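Local coordinates for protein pyridine synthase TbtD (Thermobispora bispora, PDB 5WA4) that probably catalyses the formal [4+2] aza-cycloaddition that builds the pyridine core in thiomuracin biosynthesis, and binds the leader peptide of its substrate, at residues Asp24-Val30 / Val78-Leu83; Ala44-Arg48 / Thr326-Leu330; Phe169-Ala174 / Arg226-Val230; Thr175-Ser180 / Tyr314-Ile318; Trp212-Tyr216 / His340-Ala345. One frame throughout, in Å; residues are numbered along the deposited sequence.

The chain first builds an antiparallel sheet of four strands with helices packed on it, then a larger helical part. Contact 1 closes the first loop, joining helices 22-35 and 64-85. Contact 2 opens inside that loop, so the two cross; it runs from strand 44-49 to the end of helix 307-328 and ties sheet to helical part, touching contact 1 through Ile26 and Phe46. Contacts 3 and 4 nest inside the long loop of contact 2 and cross each other, both using helix 164-178. Contact 5 opens within the loops of contacts 2, 3 and 4 and closes beyond them all, on helix 332-352, where it touches contact 3.

Contact 1 of 5, residues Asp24-Val30 / Val78-Leu83; sequences DLILDGV and VVGGYL
In a βαββαβ ferredoxin-like arrangement the two helices lie side by side on the sheet, and here they meet through a knobs-into-holes fit: the side chain of Tyr82 sits among Asp24, Leu25, Asp28 and Gly29. The segment axes approach to 8.1 Å at 126°, and Gly29 makes room for this closeness, its CA lying 3.8 Å from Tyr82 CB. With CG anti to the backbone N (chi1 177°), the phenol reaches along helix 22-35. Leu25 covers one face of the ring, its CA 3.9 Å from the Tyr82 ring centroid in a CH-pi contact displaced from the ring centre. Asp28 meets the ring differently, CB coming to its edge at 3.6 Å from Tyr82 CD2. Beside the ring, Leu25 CD1 meets both Tyr82 CD1 and Leu83 CD1, the latter at 4.1 Å, while Val78 CG1 and Val79 CG2 both lie against the carbonyl oxygen of Gly29. The polar ends turn to partners outside: Tyr82 OH bonds to Tyr17 OH, Asp24 forms salt bridges with Arg86 and Arg159, and Asp28 shares Arg159. Val79 and Leu83 rest on Ile123 of strand 123-128, Ile26 and Val30 on Phe46 of strand 44-49, and Leu27 faces helix 135-159.

Contact 2 of 5, residues Ala44-Arg48 / Thr326-Leu330; sequences AYFLR and TRLGL
Leu47 and Arg327 bring the backbones nearest, CA to CA 6.4 Å, where strand 44-48 passes the end of a helix that Gly329, with positive phi, closes in a Schellman motif. Two arginines, one from each side, grasp the opposite main chain. Arg327 starts with CG anti to its own N (chi1 -154°) and runs extended to NE, which reaches Phe46 O at 2.6 Å in a weak, bent hydrogen bond, the oxygen lying at the guanidinium edge. The same side chain runs nearly perpendicular to Phe46 and makes a cation-pi contact: Arg327 CZ stands 4.2 Å from the Phe46 ring centroid, with NH2 above the centre of the face. The two planes are inclined by 50°, so this is not a flat stack. In return Arg48 gives Arg327 O two weak hydrogen bonds, from NE at 2.9 Å and from NH2 at 3.2 Å. Its guanidinium lies with one face over Gly329 N, and a positive group at this carbonyl end would probably interact favourably with the partial negative charge there. Asp23 forms a salt bridge with Arg48 NH2, while Arg327 is also held by Thr148 and by Tyr144 O. Strand 44-49 is outermost within the chain's sheet, bonded to strand 55-62; Met22 of helix 22-35 packs against Arg48, and helix 135-159 flanks both Phe46 and Arg327.

Contact 3 of 5, residues Phe169-Ala174 / Arg226-Val230; sequences FDLVVA and RLIAV
Phe169, Asp170 and Val173 meet Arg226, Leu227 and Val230 in a helix-helix packing of the all-helical part of the enzyme, where segments 169-174 and 226-230, on helices 164-178 and 220-235, cross at -59°, their axes 9.8 Å apart. The interface divides into a buried apolar patch and a salt bridge that borders it. Val230 is central to the patch: its CG1 lies 3.6 Å from Val173 CG1 and also touches Ala174 CB. Leu227 continues the row, its CG 4.2 Å from Val173 CG1. The Phe169 ring takes Val173 CG2 of its own helix over one face and receives Leu227 CB at its edge, 4.2 Å from Phe169 CZ, so the ring lies edge-on against segment 226-230 at this point. Around the patch the packing goes on: Val173 and Leu227 face helix 332-352, and Asp170 and Ala174 face Val246 of helix 244-265. Phe169 and Arg226 also pack against apolar parts of the bound peptide, placing this junction beside the leader-binding site. The salt bridge is of the side-on bidentate kind, which fixes the rotation of both groups. The Arg226 chain runs extended from CG to NE, then turns at its last torsion (80°) to lay the guanidinium nearly coplanar with the carboxylate. Each oxygen offers its syn lone pair: Arg226 NE reaches Asp170 OD1 at 2.8 Å, somewhat tilted from the guanidinium plane, and Arg226 NH2 reaches Asp170 OD2 at 3.0 Å, in that plane and almost straight.

Contact 4 of 5, residues Thr175-Ser180 / Tyr314-Ile318; sequences TAHALS and YRLVI
Tyr314 turns an edge of its ring toward Thr175, Ala176 and Leu179. Its first torsion, which carries CG opposite the backbone N (chi1 176°), sends the phenol across to the other segment. The carbonyl oxygens of Leu179 and Thr175 lie at that edge, near the ring plane, at 3.2 Å from Tyr314 CD1 and 3.8 Å from Tyr314 CE1 respectively. Ala176 CB lies beside the hydroxyl end, and Ser180 CB comes obliquely to the ring, 3.4 Å from Tyr314 CE1. Ser180 holds OG between its backbone N and carbonyl carbon (chi1 75°), turned back to the preceding turn, where it donates to Ala176 O at 2.7 Å. This bond belongs to the C-terminal end of helix 164-178: Leu179 is the first residue to leave helical angles, and the contact joins that end to the side of helix 307-328 within the helical bundle. On the other flank, Leu179 and Val317 meet almost squarely, with Leu179 CD2 at 4.0 Å from Val317 CG2. Ile318 bends at its second torsion (86°) and brings CD1 to Thr175 CG2 at 3.9 Å. The methyl of Thr175 faces this apolar side, whereas OG1 bonds to Trp249, Leu171 O and Thr321. Tyr314 OH is satisfied by Ser190 OG of helix 184-201, and Leu253 of helix 244-265 packs on Thr175, Leu179 and Val317.

Contact 5 of 5, residues Trp212-Tyr216 / His340-Ala345; sequences WRDHY and HLAADA
Asp344 lies over one face of the Tyr216 ring, its CB 3.6 Å from the centroid in a CH-pi contact almost on the ring normal, while Leu341 CD2 comes to the ring edge near its plane. The carboxylate is inclined to the ring, and the two side chains run antiparallel to one another; Asp344 OD2 ends 3.6 Å from Tyr216 CB. The His340 ring is flanked in a similar way by two residues of one helix: Trp212 CE3 stands over a face, 3.6 Å from His340 CG, and Arg213 CG meets the edge at 3.8 Å from His340 NE2. Trp212 and His340 make an oblique aromatic pair, their planes at 52°. At the His215 ring it is Leu341 CD1 that touches the edge, 4.1 Å from His215 CD2. Leu341, its CG opposite the carbonyl carbon (chi1 -69°), thus forks between His215 and Tyr216 with its two methyls. No hydrogen bond joins the segments; Tyr216 OH goes to Asp348, Asp344 to Arg192 and His215 ND1 to Arg218. The underlying arrangement is a helix-helix crossing at -57° between 212-216 and 340-345. Next to it, Arg188 of the second subunit forms a salt bridge with Asp214. The bound peptide lies alongside too, its apolar side chains packing on Trp212 and Leu341 and its backbone met weakly by His215 NE2, consistent with a helical wall of the leader-binding site.

Contact 1 of 5, residues Asp24-Val30 / Val78-Leu83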
# COMPACT_ATOMS: atom_id res chain seq x y z
N ASP E 24 12.86 -44.51 -10.57
CA ASP E 24 13.30 -45.90 -10.54
C ASP E 24 13.51 -46.37 -9.12
O ASP E 24 13.16 -47.50 -8.78
CB ASP E 24 14.59 -46.11 -11.35
CG ASP E 24 14.34 -46.36 -12.84
OD1 ASP E 24 13.33 -47.03 -13.19
OD2 ASP E 24 15.16 -45.88 -13.64
N LEU E 25 14.09 -45.50 -8.30
CA LEU E 25 14.26 -45.80 -6.88
C LEU E 25 12.91 -46.05 -6.23
O LEU E 25 12.78 -46.90 -5.35
CB LEU E 25 14.98 -44.66 -6.16
CG LEU E 25 14.89 -44.59 -4.63
CD1 LEU E 25 15.52 -45.79 -3.95
CD2 LEU E 25 15.56 -43.33 -4.15
N ILE E 26 11.90 -45.31 -6.69
CA ILE E 26 10.55 -45.47 -6.20
C ILE E 26 10.08 -46.89 -6.48
O ILE E 26 9.79 -47.64 -5.55
CB ILE E 26 9.58 -44.41 -6.83
CG1 ILE E 26 9.73 -43.06 -6.13
CG2 ILE E 26 8.12 -44.86 -6.77
CD1 ILE E 26 9.02 -41.93 -6.83
N LEU E 27 10.07 -47.26 -7.76
CA LEU E 27 9.48 -48.52 -8.20
C LEU E 27 10.29 -49.78 -7.88
O LEU E 27 9.70 -50.84 -7.66
CB LEU E 27 9.24 -48.46 -9.71
CG LEU E 27 8.33 -47.32 -10.17
CD1 LEU E 27 8.16 -47.33 -11.68
CD2 LEU E 27 7.01 -47.45 -9.47
N ASP E 28 11.61 -49.67 -7.85
CA ASP E 28 12.48 -50.86 -7.80
C ASP E 28 13.13 -51.05 -6.43
O ASP E 28 13.64 -52.13 -6.13
CB ASP E 28 13.60 -50.77 -8.85
CG ASP E 28 13.07 -50.78 -10.28
OD1 ASP E 28 11.87 -51.09 -10.49
OD2 ASP E 28 13.87 -50.49 -11.21
N GLY E 29 13.12 -50.00 -5.63
CA GLY E 29 13.67 -50.08 -4.29
C GLY E 29 12.63 -49.84 -3.22
O GLY E 29 12.51 -50.62 -2.28
N VAL E 30 11.84 -48.77 -3.35
CA VAL E 30 10.98 -48.38 -2.25
C VAL E 30 9.69 -49.19 -2.22
O VAL E 30 9.33 -49.73 -1.18
CB VAL E 30 10.67 -46.87 -2.29
CG1 VAL E 30 9.58 -46.54 -1.27
CG2 VAL E 30 11.93 -46.07 -1.99
N VAL E 78 15.94 -54.21 0.97
CA VAL E 78 15.39 -53.99 -0.37
C VAL E 78 15.77 -52.62 -0.95
O VAL E 78 16.03 -52.51 -2.14
CB VAL E 78 13.85 -54.12 -0.38
CG1 VAL E 78 13.29 -53.86 -1.78
CG2 VAL E 78 13.43 -55.48 0.14
N VAL E 79 15.80 -51.59 -0.10
CA VAL E 79 16.21 -50.25 -0.56
C VAL E 79 17.72 -50.23 -0.69
O VAL E 79 18.25 -49.86 -1.73
CB VAL E 79 15.73 -49.10 0.37
CG1 VAL E 79 16.17 -47.76 -0.16
CG2 VAL E 79 14.23 -49.11 0.51
N GLY E 80 18.43 -50.64 0.36
CA GLY E 80 19.88 -50.74 0.31
C GLY E 80 20.34 -51.60 -0.85
O GLY E 80 21.42 -51.37 -1.42
N GLY E 81 19.51 -52.57 -1.22
CA GLY E 81 19.76 -53.44 -2.36
C GLY E 81 19.69 -52.70 -3.68
O GLY E 81 20.46 -53.00 -4.61
N TYR E 82 18.77 -51.75 -3.79
CA TYR E 82 18.70 -50.92 -4.98
C TYR E 82 19.93 -50.04 -5.07
O TYR E 82 20.53 -49.88 -6.14
CB TYR E 82 17.44 -50.06 -4.99
CG TYR E 82 17.34 -49.12 -6.17
CD1 TYR E 82 17.97 -47.88 -6.16
CD2 TYR E 82 16.64 -49.48 -7.31
CE1 TYR E 82 17.89 -47.02 -7.24
CE2 TYR E 82 16.55 -48.63 -8.40
CZ TYR E 82 17.18 -47.41 -8.36
OH TYR E 82 17.09 -46.56 -9.44
N LEU E 83 20.31 -49.47 -3.93
CA LEU E 83 21.39 -48.49 -3.86
C LEU E 83 22.72 -49.06 -4.35
O LEU E 83 23.50 -48.37 -4.99
CB LEU E 83 21.52 -47.97 -2.43
CG LEU E 83 20.75 -46.67 -2.14
CD1 LEU E 83 19.33 -46.73 -2.66
CD2 LEU E 83 20.68 -46.45 -0.64

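Contact 2 of 5, residues Ala44-Arg48 / Thr326-Leu330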
# COMPACT_ATOMS: atom_id res chain seq x y z
N ALA E 44 1.94 -46.38 5.00
CA ALA E 44 3.20 -45.79 4.60
C ALA E 44 3.04 -44.82 3.43
O ALA E 44 2.05 -44.88 2.68
CB ALA E 44 4.18 -46.88 4.25
N TYR E 45 4.01 -43.92 3.30
CA TYR E 45 4.09 -43.03 2.15
C TYR E 45 5.48 -42.41 2.06
O TYR E 45 6.26 -42.43 3.02
CB TYR E 45 3.00 -41.95 2.20
CG TYR E 45 3.21 -40.79 3.17
CD1 TYR E 45 2.83 -40.90 4.51
CD2 TYR E 45 3.73 -39.58 2.74
CE1 TYR E 45 2.99 -39.83 5.40
CE2 TYR E 45 3.89 -38.50 3.63
CZ TYR E 45 3.51 -38.63 4.95
OH TYR E 45 3.66 -37.57 5.83
N PHE E 46 5.79 -41.88 0.88
CA PHE E 46 7.08 -41.25 0.65
C PHE E 46 6.87 -39.88 0.03
O PHE E 46 5.84 -39.63 -0.60
CB PHE E 46 7.99 -42.13 -0.24
CG PHE E 46 7.31 -42.66 -1.48
CD1 PHE E 46 7.40 -41.99 -2.68
CD2 PHE E 46 6.56 -43.83 -1.44
CE1 PHE E 46 6.77 -42.47 -3.81
CE2 PHE E 46 5.92 -44.32 -2.57
CZ PHE E 46 6.03 -43.64 -3.76
N LEU E 47 7.85 -39.00 0.22
CA LEU E 47 7.89 -37.70 -0.44
C LEU E 47 9.28 -37.37 -1.03
O LEU E 47 10.32 -37.79 -0.48
CB LEU E 47 7.49 -36.60 0.55
CG LEU E 47 6.12 -36.67 1.20
CD1 LEU E 47 6.07 -35.72 2.39
CD2 LEU E 47 5.01 -36.36 0.20
N ARG E 48 9.29 -36.60 -2.12
CA ARG E 48 10.54 -36.02 -2.60
C ARG E 48 10.81 -34.68 -1.93
O ARG E 48 9.87 -33.94 -1.65
CB ARG E 48 10.52 -35.81 -4.10
CG ARG E 48 9.96 -36.96 -4.86
CD ARG E 48 9.73 -36.58 -6.27
NE ARG E 48 9.14 -37.68 -7.02
CZ ARG E 48 9.48 -38.02 -8.26
NH1 ARG E 48 10.46 -37.36 -8.86
NH2 ARG E 48 8.87 -39.02 -8.89
N THR E 326 3.36 -33.22 -7.95
CA THR E 326 4.75 -32.97 -7.54
C THR E 326 5.40 -34.29 -7.09
O THR E 326 6.61 -34.49 -7.26
CB THR E 326 4.84 -31.88 -6.42
OG1 THR E 326 4.80 -30.58 -7.01
CG2 THR E 326 6.14 -32.01 -5.59
N ARG E 327 4.61 -35.20 -6.54
CA ARG E 327 5.16 -36.48 -6.10
C ARG E 327 5.47 -37.38 -7.31
O ARG E 327 6.29 -38.30 -7.22
CB ARG E 327 4.19 -37.18 -5.15
CG ARG E 327 4.81 -38.12 -4.17
CD ARG E 327 3.69 -38.73 -3.36
NE ARG E 327 4.12 -39.83 -2.52
CZ ARG E 327 3.30 -40.78 -2.10
NH1 ARG E 327 2.02 -40.75 -2.45
NH2 ARG E 327 3.75 -41.77 -1.33
N LEU E 328 4.79 -37.11 -8.43
CA LEU E 328 5.01 -37.85 -9.67
C LEU E 328 6.25 -37.35 -10.44
O LEU E 328 6.72 -38.02 -11.36
CB LEU E 328 3.79 -37.76 -10.59
CG LEU E 328 2.44 -38.29 -10.09
CD1 LEU E 328 1.39 -38.22 -11.19
CD2 LEU E 328 2.57 -39.70 -9.56
N GLY E 329 6.75 -36.17 -10.08
CA GLY E 329 7.90 -35.61 -10.75
C GLY E 329 7.62 -34.31 -11.49
O GLY E 329 8.56 -33.63 -11.91
N LEU E 330 6.35 -33.96 -11.66
CA LEU E 330 5.95 -32.73 -12.37
C LEU E 330 6.61 -31.50 -11.78
O LEU E 330 6.69 -31.34 -10.57
CB LEU E 330 4.43 -32.55 -12.33
CG LEU E 330 3.84 -31.85 -13.55
CD1 LEU E 330 3.94 -32.78 -14.76
CD2 LEU E 330 2.39 -31.44 -13.34

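Contact 3 of 5, residues Phe169-Ala174 / Arg226-Val230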
# COMPACT_ATOMS: atom_id res chain seq x y z
N PHE E 169 -2.71 -33.79 -16.77
CA PHE E 169 -3.87 -33.15 -17.38
C PHE E 169 -5.14 -33.87 -16.94
O PHE E 169 -6.08 -33.23 -16.47
CB PHE E 169 -3.74 -33.13 -18.90
CG PHE E 169 -4.90 -32.46 -19.61
CD1 PHE E 169 -6.00 -33.20 -20.03
CD2 PHE E 169 -4.88 -31.10 -19.87
CE1 PHE E 169 -7.06 -32.59 -20.69
CE2 PHE E 169 -5.95 -30.49 -20.53
CZ PHE E 169 -7.03 -31.23 -20.95
N ASP E 170 -5.14 -35.20 -17.07
CA ASP E 170 -6.30 -36.01 -16.71
C ASP E 170 -6.71 -35.78 -15.23
O ASP E 170 -7.85 -35.41 -14.95
CB ASP E 170 -6.04 -37.51 -16.95
CG ASP E 170 -5.85 -37.88 -18.44
OD1 ASP E 170 -6.31 -37.14 -19.33
OD2 ASP E 170 -5.27 -38.96 -18.71
N LEU E 171 -5.77 -35.97 -14.30
CA LEU E 171 -6.06 -35.82 -12.87
C LEU E 171 -6.60 -34.44 -12.54
O LEU E 171 -7.66 -34.31 -11.91
CB LEU E 171 -4.82 -36.10 -12.03
CG LEU E 171 -4.34 -37.54 -12.14
CD1 LEU E 171 -3.18 -37.83 -11.19
CD2 LEU E 171 -5.51 -38.50 -11.94
N VAL E 172 -5.89 -33.41 -12.97
CA VAL E 172 -6.31 -32.04 -12.70
C VAL E 172 -7.73 -31.76 -13.21
O VAL E 172 -8.56 -31.24 -12.48
CB VAL E 172 -5.30 -31.04 -13.32
CG1 VAL E 172 -5.97 -29.77 -13.78
CG2 VAL E 172 -4.19 -30.75 -12.34
N VAL E 173 -8.01 -32.12 -14.45
CA VAL E 173 -9.34 -31.93 -15.03
C VAL E 173 -10.42 -32.72 -14.26
O VAL E 173 -11.51 -32.22 -14.04
CB VAL E 173 -9.37 -32.35 -16.53
CG1 VAL E 173 -10.78 -32.25 -17.10
CG2 VAL E 173 -8.42 -31.52 -17.35
N ALA E 174 -10.09 -33.95 -13.87
CA ALA E 174 -11.08 -34.86 -13.29
C ALA E 174 -11.54 -34.37 -11.91
O ALA E 174 -12.74 -34.38 -11.60
CB ALA E 174 -10.51 -36.26 -13.18
N ARG E 226 -10.10 -34.71 -25.49
CA ARG E 226 -9.66 -35.45 -24.30
C ARG E 226 -10.32 -34.90 -23.01
O ARG E 226 -10.57 -35.65 -22.07
CB ARG E 226 -8.15 -35.42 -24.16
CG ARG E 226 -7.69 -36.48 -23.21
CD ARG E 226 -6.24 -36.39 -22.91
NE ARG E 226 -5.85 -37.49 -22.03
CZ ARG E 226 -5.62 -38.73 -22.44
NH1 ARG E 226 -5.75 -39.02 -23.73
NH2 ARG E 226 -5.25 -39.68 -21.59
N LEU E 227 -10.62 -33.61 -22.98
CA LEU E 227 -11.25 -33.01 -21.82
C LEU E 227 -12.71 -33.47 -21.71
O LEU E 227 -13.17 -33.84 -20.64
CB LEU E 227 -11.14 -31.49 -21.86
CG LEU E 227 -11.91 -30.68 -20.81
CD1 LEU E 227 -11.05 -29.54 -20.34
CD2 LEU E 227 -13.22 -30.14 -21.35
N ILE E 228 -13.42 -33.46 -22.83
CA ILE E 228 -14.73 -34.12 -22.92
C ILE E 228 -14.67 -35.58 -22.46
O ILE E 228 -15.58 -36.07 -21.79
CB ILE E 228 -15.28 -34.07 -24.35
CG1 ILE E 228 -15.49 -32.62 -24.79
CG2 ILE E 228 -16.60 -34.80 -24.44
CD1 ILE E 228 -16.05 -32.48 -26.18
N ALA E 229 -13.60 -36.28 -22.80
CA ALA E 229 -13.46 -37.69 -22.45
C ALA E 229 -13.05 -37.90 -20.97
O ALA E 229 -13.47 -38.89 -20.35
CB ALA E 229 -12.46 -38.37 -23.39
N VAL E 230 -12.23 -37.01 -20.43
CA VAL E 230 -11.80 -37.12 -19.03
C VAL E 230 -12.95 -36.77 -18.10
O VAL E 230 -13.16 -37.43 -17.06
CB VAL E 230 -10.60 -36.20 -18.71
CG1 VAL E 230 -10.53 -35.86 -17.24
CG2 VAL E 230 -9.33 -36.87 -19.14

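Contact 4 of 5, residues Thr175-Ser180 / Tyr314-Ile318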
# COMPACT_ATOMS: atom_id res chain seq x y z
N THR E 175 -10.57 -33.94 -11.10
CA THR E 175 -10.85 -33.35 -9.81
C THR E 175 -11.75 -32.11 -9.91
O THR E 175 -12.71 -31.96 -9.12
CB THR E 175 -9.55 -33.01 -9.09
OG1 THR E 175 -8.77 -34.21 -8.95
CG2 THR E 175 -9.81 -32.45 -7.70
N ALA E 176 -11.47 -31.22 -10.86
CA ALA E 176 -12.28 -30.01 -10.97
C ALA E 176 -13.68 -30.32 -11.46
O ALA E 176 -14.60 -29.56 -11.19
CB ALA E 176 -11.65 -28.99 -11.88
N HIS E 177 -13.84 -31.42 -12.20
CA HIS E 177 -15.17 -31.72 -12.74
C HIS E 177 -16.01 -32.45 -11.70
O HIS E 177 -17.16 -32.11 -11.45
CB HIS E 177 -15.09 -32.55 -14.03
CG HIS E 177 -16.40 -32.66 -14.74
ND1 HIS E 177 -17.19 -31.56 -15.01
CD2 HIS E 177 -17.08 -33.73 -15.20
CE1 HIS E 177 -18.29 -31.94 -15.62
NE2 HIS E 177 -18.25 -33.26 -15.75
N ALA E 178 -15.40 -33.46 -11.08
CA ALA E 178 -16.10 -34.34 -10.17
C ALA E 178 -16.29 -33.72 -8.78
O ALA E 178 -17.38 -33.74 -8.24
CB ALA E 178 -15.37 -35.67 -10.07
N LEU E 179 -15.21 -33.19 -8.22
CA LEU E 179 -15.25 -32.76 -6.83
C LEU E 179 -15.54 -31.28 -6.62
O LEU E 179 -15.38 -30.79 -5.50
CB LEU E 179 -13.93 -33.11 -6.14
CG LEU E 179 -13.63 -34.59 -5.97
CD1 LEU E 179 -12.53 -35.01 -6.92
CD2 LEU E 179 -13.24 -34.91 -4.53
N SER E 180 -15.97 -30.56 -7.65
CA SER E 180 -16.47 -29.20 -7.40
C SER E 180 -18.00 -29.21 -7.48
O SER E 180 -18.60 -30.22 -7.87
CB SER E 180 -15.88 -28.19 -8.39
OG SER E 180 -16.48 -28.31 -9.67
N TYR E 314 -13.20 -28.31 -1.62
CA TYR E 314 -12.73 -28.34 -2.99
C TYR E 314 -11.28 -27.85 -3.08
O TYR E 314 -10.43 -28.57 -3.57
CB TYR E 314 -13.63 -27.50 -3.89
CG TYR E 314 -13.09 -27.44 -5.31
CD1 TYR E 314 -13.19 -28.54 -6.15
CD2 TYR E 314 -12.46 -26.30 -5.78
CE1 TYR E 314 -12.68 -28.50 -7.44
CE2 TYR E 314 -11.95 -26.25 -7.06
CZ TYR E 314 -12.07 -27.35 -7.89
OH TYR E 314 -11.55 -27.31 -9.17
N ARG E 315 -10.98 -26.65 -2.57
CA ARG E 315 -9.62 -26.15 -2.64
C ARG E 315 -8.62 -27.08 -1.94
O ARG E 315 -7.48 -27.20 -2.39
CB ARG E 315 -9.46 -24.70 -2.09
CG ARG E 315 -10.42 -23.59 -2.64
CD ARG E 315 -9.60 -22.27 -2.94
NE ARG E 315 -9.05 -22.31 -4.31
CZ ARG E 315 -9.38 -21.52 -5.33
NH1 ARG E 315 -10.19 -20.47 -5.16
NH2 ARG E 315 -8.83 -21.72 -6.52
N LEU E 316 -9.02 -27.77 -0.88
CA LEU E 316 -8.05 -28.65 -0.23
C LEU E 316 -7.74 -29.84 -1.13
O LEU E 316 -6.62 -30.39 -1.14
CB LEU E 316 -8.56 -29.13 1.13
CG LEU E 316 -7.54 -29.97 1.89
CD1 LEU E 316 -7.29 -29.47 3.30
CD2 LEU E 316 -7.99 -31.42 1.91
N VAL E 317 -8.74 -30.24 -1.91
CA VAL E 317 -8.67 -31.49 -2.61
C VAL E 317 -7.98 -31.26 -3.99
O VAL E 317 -7.10 -32.03 -4.39
CB VAL E 317 -10.10 -32.13 -2.69
CG1 VAL E 317 -10.90 -31.69 -3.89
CG2 VAL E 317 -10.03 -33.60 -2.54
N ILE E 318 -8.30 -30.15 -4.66
CA ILE E 318 -7.51 -29.77 -5.83
C ILE E 318 -6.05 -29.51 -5.41
O ILE E 318 -5.12 -29.79 -6.16
CB ILE E 318 -8.08 -28.54 -6.57
CG1 ILE E 318 -7.44 -28.39 -7.95
CG2 ILE E 318 -7.81 -27.28 -5.83
CD1 ILE E 318 -8.15 -29.22 -9.03

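Contact 5 of 5, residues Trp212-Tyr216 / His340-Ala345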
# COMPACT_ATOMS: atom_id res chain seq x y z
N TRP E 212 1.61 -20.23 -24.78
CA TRP E 212 0.67 -21.26 -24.33
C TRP E 212 -0.65 -21.18 -25.10
O TRP E 212 -1.09 -22.18 -25.65
CB TRP E 212 0.43 -21.15 -22.82
CG TRP E 212 1.64 -21.61 -22.00
CD1 TRP E 212 2.77 -22.19 -22.49
CD2 TRP E 212 1.82 -21.50 -20.58
NE1 TRP E 212 3.64 -22.45 -21.47
CE2 TRP E 212 3.10 -22.04 -20.29
CE3 TRP E 212 1.04 -21.02 -19.53
CZ2 TRP E 212 3.60 -22.11 -18.99
CZ3 TRP E 212 1.55 -21.08 -18.23
CH2 TRP E 212 2.81 -21.62 -17.98
N ARG E 213 -1.27 -20.00 -25.16
CA ARG E 213 -2.51 -19.82 -25.94
C ARG E 213 -2.32 -20.22 -27.41
O ARG E 213 -3.27 -20.64 -28.06
CB ARG E 213 -3.05 -18.38 -25.85
CG ARG E 213 -2.98 -17.76 -24.44
CD ARG E 213 -4.25 -17.07 -23.96
NE ARG E 213 -4.23 -15.60 -23.94
CZ ARG E 213 -4.86 -14.87 -23.01
NH1 ARG E 213 -5.53 -15.47 -22.02
NH2 ARG E 213 -4.82 -13.53 -23.04
N ASP E 214 -1.09 -20.09 -27.93
CA ASP E 214 -0.76 -20.52 -29.29
C ASP E 214 -0.60 -22.04 -29.36
O ASP E 214 -1.19 -22.69 -30.22
CB ASP E 214 0.54 -19.86 -29.79
CG ASP E 214 0.34 -18.40 -30.18
OD1 ASP E 214 -0.72 -17.83 -29.86
OD2 ASP E 214 1.26 -17.81 -30.79
N HIS E 215 0.22 -22.60 -28.48
CA HIS E 215 0.41 -24.04 -28.41
C HIS E 215 -0.92 -24.76 -28.22
O HIS E 215 -1.09 -25.90 -28.65
CB HIS E 215 1.34 -24.42 -27.27
CG HIS E 215 1.40 -25.89 -27.01
ND1 HIS E 215 2.05 -26.76 -27.86
CD2 HIS E 215 0.85 -26.65 -26.03
CE1 HIS E 215 1.93 -27.99 -27.39
NE2 HIS E 215 1.20 -27.95 -26.29
N TYR E 216 -1.86 -24.11 -27.55
CA TYR E 216 -3.16 -24.72 -27.41
C TYR E 216 -3.87 -24.79 -28.77
O TYR E 216 -4.26 -25.88 -29.21
CB TYR E 216 -4.03 -23.95 -26.41
CG TYR E 216 -5.45 -24.46 -26.41
CD1 TYR E 216 -5.76 -25.71 -25.86
CD2 TYR E 216 -6.46 -23.74 -27.01
CE1 TYR E 216 -7.05 -26.19 -25.87
CE2 TYR E 216 -7.74 -24.20 -27.04
CZ TYR E 216 -8.04 -25.42 -26.47
OH TYR E 216 -9.34 -25.86 -26.52
N HIS E 340 -3.09 -24.36 -17.40
CA HIS E 340 -3.44 -23.34 -18.36
C HIS E 340 -4.11 -24.00 -19.58
O HIS E 340 -5.10 -23.48 -20.12
CB HIS E 340 -2.22 -22.54 -18.78
CG HIS E 340 -2.53 -21.45 -19.73
ND1 HIS E 340 -2.81 -20.16 -19.32
CD2 HIS E 340 -2.67 -21.45 -21.08
CE1 HIS E 340 -3.08 -19.41 -20.38
NE2 HIS E 340 -3.01 -20.18 -21.46
N LEU E 341 -3.60 -25.16 -19.99
CA LEU E 341 -4.20 -25.88 -21.11
C LEU E 341 -5.58 -26.46 -20.76
O LEU E 341 -6.46 -26.53 -21.61
CB LEU E 341 -3.26 -26.99 -21.59
CG LEU E 341 -1.98 -26.49 -22.27
CD1 LEU E 341 -0.95 -27.59 -22.49
CD2 LEU E 341 -2.34 -25.80 -23.58
N ALA E 342 -5.77 -26.88 -19.51
CA ALA E 342 -7.10 -27.36 -19.12
C ALA E 342 -8.09 -26.24 -19.27
O ALA E 342 -9.14 -26.43 -19.87
CB ALA E 342 -7.11 -27.89 -17.73
N ALA E 343 -7.73 -25.06 -18.78
CA ALA E 343 -8.69 -23.95 -18.79
C ALA E 343 -9.01 -23.47 -20.22
O ALA E 343 -10.15 -23.11 -20.52
CB ALA E 343 -8.19 -22.79 -17.92
N ASP E 344 -8.02 -23.47 -21.10
CA ASP E 344 -8.29 -23.19 -22.52
C ASP E 344 -9.28 -24.22 -23.10
O ASP E 344 -10.25 -23.85 -23.73
CB ASP E 344 -6.99 -23.19 -23.36
CG ASP E 344 -6.27 -21.83 -23.37
OD1 ASP E 344 -6.89 -20.81 -22.98
OD2 ASP E 344 -5.09 -21.78 -23.78
N ALA E 345 -9.02 -25.51 -22.87
CA ALA E 345 -9.89 -26.58 -23.33
C ALA E 345 -11.31 -26.45 -22.78
O ALA E 345 -12.29 -26.52 -23.54
CB ALA E 345 -9.31 -27.91 -22.96